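Acetate CoA-transferase subunit beta (Escherichia coli DH5[alpha], PDB 5DBN) transfers coenzyme A from acetyl-CoA to acetoacetate and other short-chain fatty acids through a covalent enzyme-CoA intermediate, activating them for degradation. Local coordinates at residues I7-R16 with R133-H141; Q44-V55 with P69-F79. One frame throughout, in Å; residues are numbered along the deposited sequence.

Contact 1: I7-R16 with R133-H141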
loop_
_atom_site.group_PDB
_atom_site.type_symbol
_atom_site.label_atom_id
_atom_site.label_comp_id
_atom_site.label_asym_id
_atom_site.label_seq_id
_atom_site.Cartn_x
_atom_site.Cartn_y
_atom_site.Cartn_z
ATOM N N ILE B 7 25.872 19.734 -19.860
ATOM C CA ILE B 7 25.588 18.582 -19.013
ATOM C C ILE B 7 24.168 18.073 -19.268
ATOM O O ILE B 7 23.965 16.892 -19.550
ATOM C CB ILE B 7 25.760 18.924 -17.518
ATOM C CG1 ILE B 7 27.220 19.271 -17.227
ATOM C CG2 ILE B 7 25.312 17.757 -16.636
ATOM C CD1 ILE B 7 27.445 19.915 -15.880
ATOM N N ALA B 8 23.195 18.972 -19.153
ATOM C CA ALA B 8 21.793 18.629 -19.371
ATOM C C ALA B 8 21.588 18.042 -20.761
ATOM O O ALA B 8 20.854 17.069 -20.937
ATOM C CB ALA B 8 20.914 19.851 -19.182
ATOM N N ARG B 9 22.240 18.649 -21.745
ATOM C CA ARG B 9 22.157 18.191 -23.125
ATOM C C ARG B 9 22.675 16.760 -23.259
ATOM O O ARG B 9 22.044 15.923 -23.901
ATOM C CB ARG B 9 22.947 19.133 -24.036
ATOM C CG ARG B 9 22.927 18.776 -25.512
ATOM C CD ARG B 9 23.627 19.856 -26.327
ATOM N NE ARG B 9 23.658 19.556 -27.756
ATOM C CZ ARG B 9 24.138 20.382 -28.682
ATOM N NH1 ARG B 9 24.633 21.564 -28.336
ATOM N NH2 ARG B 9 24.126 20.028 -29.962
ATOM N N ARG B 10 23.825 16.481 -22.651
ATOM C CA ARG B 10 24.399 15.140 -22.708
ATOM C C ARG B 10 23.518 14.103 -22.007
ATOM O O ARG B 10 23.315 13.006 -22.526
ATOM C CB ARG B 10 25.807 15.130 -22.102
ATOM C CG ARG B 10 26.456 13.745 -22.053
ATOM C CD ARG B 10 26.525 13.091 -23.431
ATOM N NE ARG B 10 26.925 11.688 -23.361
ATOM C CZ ARG B 10 26.081 10.673 -23.186
ATOM N NH1 ARG B 10 24.779 10.890 -23.045
ATOM N NH2 ARG B 10 26.540 9.431 -23.141
ATOM N N VAL B 11 23.002 14.447 -20.831
ATOM C CA VAL B 11 22.119 13.547 -20.096
ATOM C C VAL B 11 20.857 13.250 -20.902
ATOM O O VAL B 11 20.369 12.118 -20.915
ATOM C CB VAL B 11 21.732 14.130 -18.717
ATOM C CG1 VAL B 11 20.657 13.282 -18.044
ATOM C CG2 VAL B 11 22.954 14.233 -17.815
ATOM N N ALA B 12 20.331 14.271 -21.571
ATOM C CA ALA B 12 19.134 14.115 -22.389
ATOM C C ALA B 12 19.339 13.069 -23.480
ATOM O O ALA B 12 18.420 12.324 -23.819
ATOM C CB ALA B 12 18.741 15.450 -23.005
ATOM N N GLN B 13 20.549 13.022 -24.028
ATOM C CA GLN B 13 20.885 12.056 -25.070
ATOM C C GLN B 13 20.993 10.630 -24.525
ATOM O O GLN B 13 21.003 9.668 -25.292
ATOM C CB GLN B 13 22.194 12.456 -25.759
ATOM C CG GLN B 13 22.071 13.704 -26.626
ATOM C CD GLN B 13 23.400 14.169 -27.194
ATOM O OE1 GLN B 13 24.462 13.691 -26.797
ATOM N NE2 GLN B 13 23.344 15.108 -28.133
ATOM N N GLU B 14 21.055 10.495 -23.204
ATOM C CA GLU B 14 21.179 9.181 -22.576
ATOM C C GLU B 14 19.828 8.487 -22.470
ATOM O O GLU B 14 19.749 7.259 -22.491
ATOM C CB GLU B 14 21.795 9.307 -21.180
ATOM C CG GLU B 14 22.146 7.976 -20.528
ATOM C CD GLU B 14 23.280 7.250 -21.227
ATOM O OE1 GLU B 14 23.998 7.884 -22.030
ATOM O OE2 GLU B 14 23.449 6.039 -20.971
ATOM N N LEU B 15 18.770 9.282 -22.354
ATOM C CA LEU B 15 17.432 8.746 -22.162
ATOM C C LEU B 15 16.918 8.061 -23.423
ATOM O O LEU B 15 17.181 8.517 -24.536
ATOM C CB LEU B 15 16.470 9.863 -21.752
ATOM C CG LEU B 15 16.899 10.702 -20.547
ATOM C CD1 LEU B 15 15.889 11.806 -20.280
ATOM C CD2 LEU B 15 17.080 9.830 -19.315
ATOM N N ARG B 16 16.183 6.968 -23.235
ATOM C CA ARG B 16 15.585 6.233 -24.346
ATOM C C ARG B 16 14.096 6.528 -24.483
ATOM O O ARG B 16 13.422 6.883 -23.514
ATOM C CB ARG B 16 15.805 4.723 -24.195
ATOM C CG ARG B 16 17.241 4.265 -24.446
ATOM C CD ARG B 16 17.368 2.751 -24.317
ATOM N NE ARG B 16 18.710 2.267 -24.641
ATOM C CZ ARG B 16 19.749 2.261 -23.810
ATOM N NH1 ARG B 16 19.630 2.715 -22.569
ATOM N NH2 ARG B 16 20.917 1.790 -24.230
ATOM N N ARG B 133 16.232 2.375 -11.915
ATOM C CA ARG B 133 17.021 1.413 -12.678
ATOM C C ARG B 133 18.344 2.016 -13.131
ATOM O O ARG B 133 19.360 1.326 -13.172
ATOM C CB ARG B 133 16.249 0.910 -13.898
ATOM C CG ARG B 133 15.127 -0.054 -13.586
ATOM C CD ARG B 133 14.627 -0.690 -14.871
ATOM N NE ARG B 133 13.516 -1.608 -14.648
ATOM C CZ ARG B 133 12.950 -2.340 -15.603
ATOM N NH1 ARG B 133 13.389 -2.261 -16.854
ATOM N NH2 ARG B 133 11.942 -3.152 -15.309
ATOM N N LYS B 134 18.323 3.299 -13.475
ATOM C CA LYS B 134 19.545 4.015 -13.818
ATOM C C LYS B 134 19.647 5.318 -13.044
ATOM O O LYS B 134 18.770 6.175 -13.125
ATOM C CB LYS B 134 19.609 4.294 -15.321
ATOM C CG LYS B 134 20.902 4.971 -15.745
ATOM C CD LYS B 134 20.952 5.234 -17.236
ATOM C CE LYS B 134 21.596 4.080 -17.978
ATOM N NZ LYS B 134 21.771 4.382 -19.425
ATOM N N VAL B 135 20.742 5.457 -12.307
ATOM C CA VAL B 135 20.993 6.640 -11.502
ATOM C C VAL B 135 22.006 7.519 -12.223
ATOM O O VAL B 135 23.191 7.190 -12.290
ATOM C CB VAL B 135 21.514 6.272 -10.097
ATOM C CG1 VAL B 135 21.776 7.525 -9.266
ATOM C CG2 VAL B 135 20.530 5.349 -9.390
ATOM N N ILE B 136 21.523 8.629 -12.770
ATOM C CA ILE B 136 22.374 9.573 -13.475
ATOM C C ILE B 136 22.605 10.790 -12.598
ATOM O O ILE B 136 21.656 11.413 -12.122
ATOM C CB ILE B 136 21.763 10.013 -14.816
ATOM C CG1 ILE B 136 21.471 8.784 -15.685
ATOM C CG2 ILE B 136 22.707 10.976 -15.539
ATOM C CD1 ILE B 136 20.745 9.091 -16.973
ATOM N N ILE B 137 23.874 11.111 -12.373
ATOM C CA ILE B 137 24.244 12.292 -11.608
ATOM C C ILE B 137 24.724 13.386 -12.554
ATOM O O ILE B 137 25.681 13.200 -13.303
ATOM C CB ILE B 137 25.333 11.975 -10.565
ATOM C CG1 ILE B 137 24.868 10.851 -9.634
ATOM C CG2 ILE B 137 25.690 13.223 -9.759
ATOM C CD1 ILE B 137 23.584 11.151 -8.872
ATOM N N ALA B 138 24.042 14.525 -12.501
ATOM C CA ALA B 138 24.370 15.686 -13.320
ATOM C C ALA B 138 24.987 16.728 -12.404
ATOM O O ALA B 138 24.318 17.273 -11.527
ATOM C CB ALA B 138 23.135 16.229 -14.010
ATOM N N MET B 139 26.269 17.004 -12.614
ATOM C CA MET B 139 27.026 17.805 -11.668
ATOM C C MET B 139 28.182 18.560 -12.318
ATOM O O MET B 139 28.770 18.082 -13.281
ATOM C CB MET B 139 27.567 16.849 -10.604
ATOM C CG MET B 139 28.023 17.456 -9.313
ATOM S SD MET B 139 28.645 16.162 -8.218
ATOM C CE MET B 139 30.166 15.699 -9.048
ATOM N N GLU B 140 28.519 19.733 -11.785
ATOM C CA GLU B 140 29.735 20.416 -12.213
ATOM C C GLU B 140 30.918 19.618 -11.683
ATOM O O GLU B 140 30.806 18.960 -10.651
ATOM C CB GLU B 140 29.772 21.866 -11.728
ATOM C CG GLU B 140 28.689 22.746 -12.340
ATOM C CD GLU B 140 28.758 24.187 -11.864
ATOM O OE1 GLU B 140 29.708 24.531 -11.126
ATOM O OE2 GLU B 140 27.865 24.979 -12.235
ATOM N N HIS B 141 32.046 19.656 -12.381
ATOM C CA HIS B 141 33.175 18.818 -11.996
ATOM C C HIS B 141 33.742 19.234 -10.638
ATOM O O HIS B 141 34.005 18.387 -9.784
ATOM C CB HIS B 141 34.271 18.862 -13.058
ATOM C CG HIS B 141 35.140 17.643 -13.066
ATOM N ND1 HIS B 141 34.925 16.582 -13.919
ATOM C CD2 HIS B 141 36.210 17.305 -12.309
ATOM C CE1 HIS B 141 35.833 15.651 -13.699
ATOM N NE2 HIS B 141 36.626 16.063 -12.725
#

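Contact 2: Q44-V55 with P69-F79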
loop_
_atom_site.group_PDB
_atom_site.type_symbol
_atom_site.label_atom_id
_atom_site.label_comp_id
_atom_site.label_asym_id
_atom_site.label_seq_id
_atom_site.Cartn_x
_atom_site.Cartn_y
_atom_site.Cartn_z
ATOM N N GLN B 44 7.871 11.689 -13.862
ATOM C CA GLN B 44 7.221 11.332 -12.608
ATOM C C GLN B 44 7.542 12.386 -11.554
ATOM O O GLN B 44 8.692 12.804 -11.414
ATOM C CB GLN B 44 7.683 9.942 -12.149
ATOM C CG GLN B 44 6.827 9.305 -11.057
ATOM C CD GLN B 44 7.283 9.652 -9.648
ATOM O OE1 GLN B 44 8.206 10.442 -9.450
ATOM N NE2 GLN B 44 6.632 9.051 -8.658
ATOM N N SER B 45 6.519 12.814 -10.821
ATOM C CA SER B 45 6.683 13.806 -9.764
ATOM C C SER B 45 6.458 13.138 -8.408
ATOM O O SER B 45 5.430 12.493 -8.192
ATOM C CB SER B 45 5.715 14.975 -9.971
ATOM O OG SER B 45 6.145 16.134 -9.275
ATOM N N GLU B 46 7.432 13.283 -7.512
ATOM C CA GLU B 46 7.429 12.586 -6.222
ATOM C C GLU B 46 6.150 12.823 -5.425
ATOM O O GLU B 46 5.655 11.919 -4.750
ATOM C CB GLU B 46 8.630 13.018 -5.375
ATOM C CG GLU B 46 9.981 12.736 -5.999
ATOM C CD GLU B 46 10.505 13.899 -6.817
ATOM O OE1 GLU B 46 9.917 14.192 -7.881
ATOM O OE2 GLU B 46 11.500 14.525 -6.390
ATOM N N ASN B 47 5.624 14.042 -5.501
ATOM C CA ASN B 47 4.435 14.409 -4.737
ATOM C C ASN B 47 3.176 13.677 -5.210
ATOM O O ASN B 47 2.107 13.831 -4.618
ATOM C CB ASN B 47 4.227 15.928 -4.777
ATOM C CG ASN B 47 4.332 16.501 -6.173
ATOM O OD1 ASN B 47 5.034 15.961 -7.027
ATOM N ND2 ASN B 47 3.653 17.620 -6.406
ATOM N N GLY B 48 3.304 12.888 -6.276
ATOM C CA GLY B 48 2.317 11.867 -6.590
ATOM C C GLY B 48 1.572 11.978 -7.906
ATOM O O GLY B 48 0.343 11.983 -7.918
ATOM N N PHE B 49 2.297 12.054 -9.018
ATOM C CA PHE B 49 1.663 11.908 -10.327
ATOM C C PHE B 49 2.652 11.636 -11.458
ATOM O O PHE B 49 3.843 11.934 -11.353
ATOM C CB PHE B 49 0.818 13.148 -10.654
ATOM C CG PHE B 49 1.586 14.439 -10.675
ATOM C CD1 PHE B 49 1.770 15.169 -9.513
ATOM C CD2 PHE B 49 2.083 14.947 -11.863
ATOM C CE1 PHE B 49 2.459 16.365 -9.531
ATOM C CE2 PHE B 49 2.771 16.144 -11.887
ATOM C CZ PHE B 49 2.959 16.855 -10.719
ATOM N N LEU B 50 2.134 11.035 -12.526
ATOM C CA LEU B 50 2.892 10.774 -13.744
ATOM C C LEU B 50 2.372 11.646 -14.877
ATOM O O LEU B 50 1.171 11.913 -14.963
ATOM C CB LEU B 50 2.799 9.297 -14.135
ATOM C CG LEU B 50 3.665 8.331 -13.329
ATOM C CD1 LEU B 50 3.167 6.909 -13.487
ATOM C CD2 LEU B 50 5.111 8.435 -13.775
ATOM N N GLY B 51 3.278 12.078 -15.747
ATOM C CA GLY B 51 2.924 12.925 -16.868
ATOM C C GLY B 51 3.154 14.392 -16.559
ATOM O O GLY B 51 2.388 15.253 -16.994
ATOM N N LEU B 52 4.219 14.677 -15.813
ATOM C CA LEU B 52 4.569 16.051 -15.461
ATOM C C LEU B 52 4.949 16.843 -16.703
ATOM O O LEU B 52 5.567 16.310 -17.626
ATOM C CB LEU B 52 5.722 16.075 -14.457
ATOM C CG LEU B 52 6.269 17.451 -14.067
ATOM C CD1 LEU B 52 5.220 18.276 -13.345
ATOM C CD2 LEU B 52 7.513 17.305 -13.214
ATOM N N GLY B 53 4.580 18.118 -16.720
ATOM C CA GLY B 53 4.890 18.982 -17.842
ATOM C C GLY B 53 4.934 20.443 -17.445
ATOM O O GLY B 53 4.725 20.778 -16.280
ATOM N N PRO B 54 5.208 21.325 -18.417
ATOM C CA PRO B 54 5.258 22.766 -18.157
ATOM C C PRO B 54 3.899 23.332 -17.778
ATOM O O PRO B 54 2.875 22.697 -18.027
ATOM C CB PRO B 54 5.729 23.356 -19.494
ATOM C CG PRO B 54 6.284 22.212 -20.266
ATOM C CD PRO B 54 5.532 21.009 -19.817
ATOM N N VAL B 55 3.897 24.519 -17.184
ATOM C CA VAL B 55 2.657 25.197 -16.843
ATOM C C VAL B 55 1.891 25.579 -18.104
ATOM O O VAL B 55 2.472 26.070 -19.074
ATOM C CB VAL B 55 2.907 26.471 -16.007
ATOM C CG1 VAL B 55 1.584 27.127 -15.615
ATOM C CG2 VAL B 55 3.724 26.151 -14.772
ATOM N N PRO B 69 4.498 25.928 -9.057
ATOM C CA PRO B 69 3.411 25.574 -9.977
ATOM C C PRO B 69 3.920 24.935 -11.267
ATOM O O PRO B 69 4.871 25.431 -11.873
ATOM C CB PRO B 69 2.729 26.919 -10.257
ATOM C CG PRO B 69 3.744 27.951 -9.925
ATOM C CD PRO B 69 4.556 27.379 -8.809
ATOM N N CYS B 70 3.286 23.837 -11.667
ATOM C CA CYS B 70 3.649 23.130 -12.888
ATOM C C CYS B 70 2.389 22.799 -13.675
ATOM O O CYS B 70 1.328 23.376 -13.435
ATOM C CB CYS B 70 4.427 21.852 -12.568
ATOM S SG CYS B 70 3.446 20.564 -11.759
ATOM N N GLY B 71 2.516 21.876 -14.622
ATOM C CA GLY B 71 1.386 21.424 -15.408
ATOM C C GLY B 71 1.466 19.934 -15.657
ATOM O O GLY B 71 2.320 19.250 -15.093
ATOM N N VAL B 72 0.565 19.437 -16.499
ATOM C CA VAL B 72 0.545 18.031 -16.881
ATOM C C VAL B 72 0.253 17.883 -18.370
ATOM O O VAL B 72 -0.266 18.803 -19.004
ATOM C CB VAL B 72 -0.513 17.237 -16.087
ATOM C CG1 VAL B 72 -0.105 17.096 -14.626
ATOM C CG2 VAL B 72 -1.883 17.894 -16.215
ATOM N N LEU B 73 0.606 16.725 -18.917
ATOM C CA LEU B 73 0.324 16.407 -20.311
ATOM C C LEU B 73 -0.877 15.468 -20.385
ATOM O O LEU B 73 -1.298 14.925 -19.366
ATOM C CB LEU B 73 1.551 15.779 -20.978
ATOM C CG LEU B 73 2.814 16.645 -20.966
ATOM C CD1 LEU B 73 3.997 15.887 -21.546
ATOM C CD2 LEU B 73 2.588 17.938 -21.738
ATOM N N PRO B 74 -1.452 15.295 -21.585
ATOM C CA PRO B 74 -2.575 14.363 -21.743
ATOM C C PRO B 74 -2.225 12.942 -21.318
ATOM O O PRO B 74 -1.180 12.423 -21.707
ATOM C CB PRO B 74 -2.874 14.429 -23.241
ATOM C CG PRO B 74 -2.395 15.766 -23.661
ATOM C CD PRO B 74 -1.186 16.045 -22.825
ATOM N N GLY B 75 -3.098 12.329 -20.526
ATOM C CA GLY B 75 -2.885 10.976 -20.048
ATOM C C GLY B 75 -2.156 10.932 -18.719
ATOM O O GLY B 75 -1.682 9.877 -18.296
ATOM N N ALA B 76 -2.071 12.077 -18.051
ATOM C CA ALA B 76 -1.432 12.146 -16.747
ATOM C C ALA B 76 -2.267 11.397 -15.714
ATOM O O ALA B 76 -3.493 11.324 -15.829
ATOM C CB ALA B 76 -1.238 13.592 -16.329
ATOM N N ALA B 77 -1.597 10.846 -14.706
ATOM C CA ALA B 77 -2.268 10.074 -13.665
ATOM C C ALA B 77 -1.872 10.566 -12.279
ATOM O O ALA B 77 -0.703 10.853 -12.023
ATOM C CB ALA B 77 -1.942 8.594 -13.813
ATOM N N MET B 78 -2.863 10.663 -11.397
ATOM C CA MET B 78 -2.646 11.076 -10.016
ATOM C C MET B 78 -2.665 9.864 -9.089
ATOM O O MET B 78 -3.386 8.899 -9.333
ATOM C CB MET B 78 -3.717 12.084 -9.593
ATOM C CG MET B 78 -3.756 13.346 -10.449
ATOM S SD MET B 78 -2.288 14.380 -10.247
ATOM C CE MET B 78 -2.238 15.241 -11.815
ATOM N N PHE B 79 -1.873 9.924 -8.021
ATOM C CA PHE B 79 -1.838 8.863 -7.016
ATOM C C PHE B 79 -1.213 9.386 -5.722
ATOM O O PHE B 79 -0.584 10.443 -5.726
ATOM C CB PHE B 79 -1.062 7.656 -7.544
ATOM C CG PHE B 79 0.195 8.020 -8.282
ATOM C CD1 PHE B 79 1.346 8.366 -7.595
ATOM C CD2 PHE B 79 0.223 8.015 -9.668
ATOM C CE1 PHE B 79 2.502 8.701 -8.275
ATOM C CE2 PHE B 79 1.377 8.349 -10.354
ATOM C CZ PHE B 79 2.519 8.693 -9.654
HETATM O O HOH W 1 2.222 20.908 -19.655
#

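Contact 1: I7-R16 with R133-H141
Ile-7 opens the contact by spreading both its branches over the end of strand 135-138. Its CG2 rests 3.7 Å from Ala-138 CB, and its CD1 reaches on to the backbone of Met-139; the small methyl of Ala-138 lets the helix come close here. One turn later, Val-11 and Ile-136 meet tip to tip. With CG1 anti to the backbone N (chi1 172°), Val-11 turns both its methyls, CG1 and CG2, to Ile-136 CG2, each at 4.0 Å. Val-97 of the adjoining strand adds to this apolar layer. Glu-14 has two roles: its CG lies against Ile-136 CD1, while its bent chain carries the carboxylate to Lys-134, whose side chain crosses it at about a right angle. Lys-134 NZ binds the anti lone pair of Glu-14 OE2 at 2.8 Å. Glu-14 OE1 is gripped end-on by NH1 and NH2 of Arg-10, and Arg-175 is a further partner. Leu-15 CD2 comes loosely near Ile-136 CD1, 4.4 Å away, and Arg-16 brings NH1 to 4.2 Å from Lys-134 NZ. Aliphatic residues thus pack helix against strand, while Glu-14, ringed by cationic groups, probably stays ionised and offsets the like charges gathered around it.

Contact 2: Q44-V55 with P69-F79
Phe-49 and Phe-79 set the architecture of this contact, but they do not stack on each other. The ring of Phe-79 lies flat against the backbone of Gly-48 and Phe-49: Phe-49 CA sits over its face, 3.8 Å from the centroid, in a CH-pi contact, and Gly-48 C covers the same ring near its rim. Phe-79 CG stands between its own backbone N and carbonyl carbon (chi1 42°), which lays the ring there. Glycine suits position 48 because its backbone angles and the nearby Phe-79 O leave no space for a side chain. In the ring plane, Leu-50 CG approaches the edge, 3.8 Å from Phe-79 CE2, and Leu-87 of helix 81-89 packs on both side chains.

Phe-49 and Met-78 point to one face of the ladder, Leu-50 and Ala-77 to the other. Met-78 runs beside Phe-49, its SD 4.8 Å from the Phe-49 ring centroid in an oblique Met-aromatic contact. Cys-70 SG approaches Phe-49 CZ at 3.9 Å, also obliquely, and Val-72 CG1 touches the same ring. Soft sulfur and aliphatic groups suit this buried surround.

Leu-50 and Ala-77 form an antiparallel hydrogen-bonded pair, Leu-50 N to Ala-77 O at 2.9 Å; Gly-53 and Gly-71 form another, with no side chain between them. Leu-73 N binds Gly-51 O. Gly-75, with its positive phi, suits the third position of the type II turn from Leu-73 to Ala-76.

A G1 beta bulge, Gly-48 and Phe-49 facing Ser-45, closes the turn carrying Glu-46, the predicted active-site residue: the Ser-Glu-Asn-Gly signature of CoA-transferases, backed by antiparallel pairing with 69-79.

From the N terminus, helix 3-12 comes first, and contact 1 later brings strand 135-138 back beneath it, closing a loop of 116 intervening residues. Contact 2 is nested wholly inside that loop: the chain leaves strand 42-45, runs through the predicted active-site turn and strand 51-53, then makes a 13-residue excursion without helix or strand and returns along 69-79 before entering helix 81-89. Both contacts reach the same mixed sheet, where strand 135-138 lies inside and strand 42-45 is outermost within this chain. Contact 1 fastens a helix to that sheet near the chain's centre; contact 2 ties the sheet's edge to a peripheral arm reached by neighbouring chains. Their centres are about 21 Å apart, their nearest atoms about 10 Å.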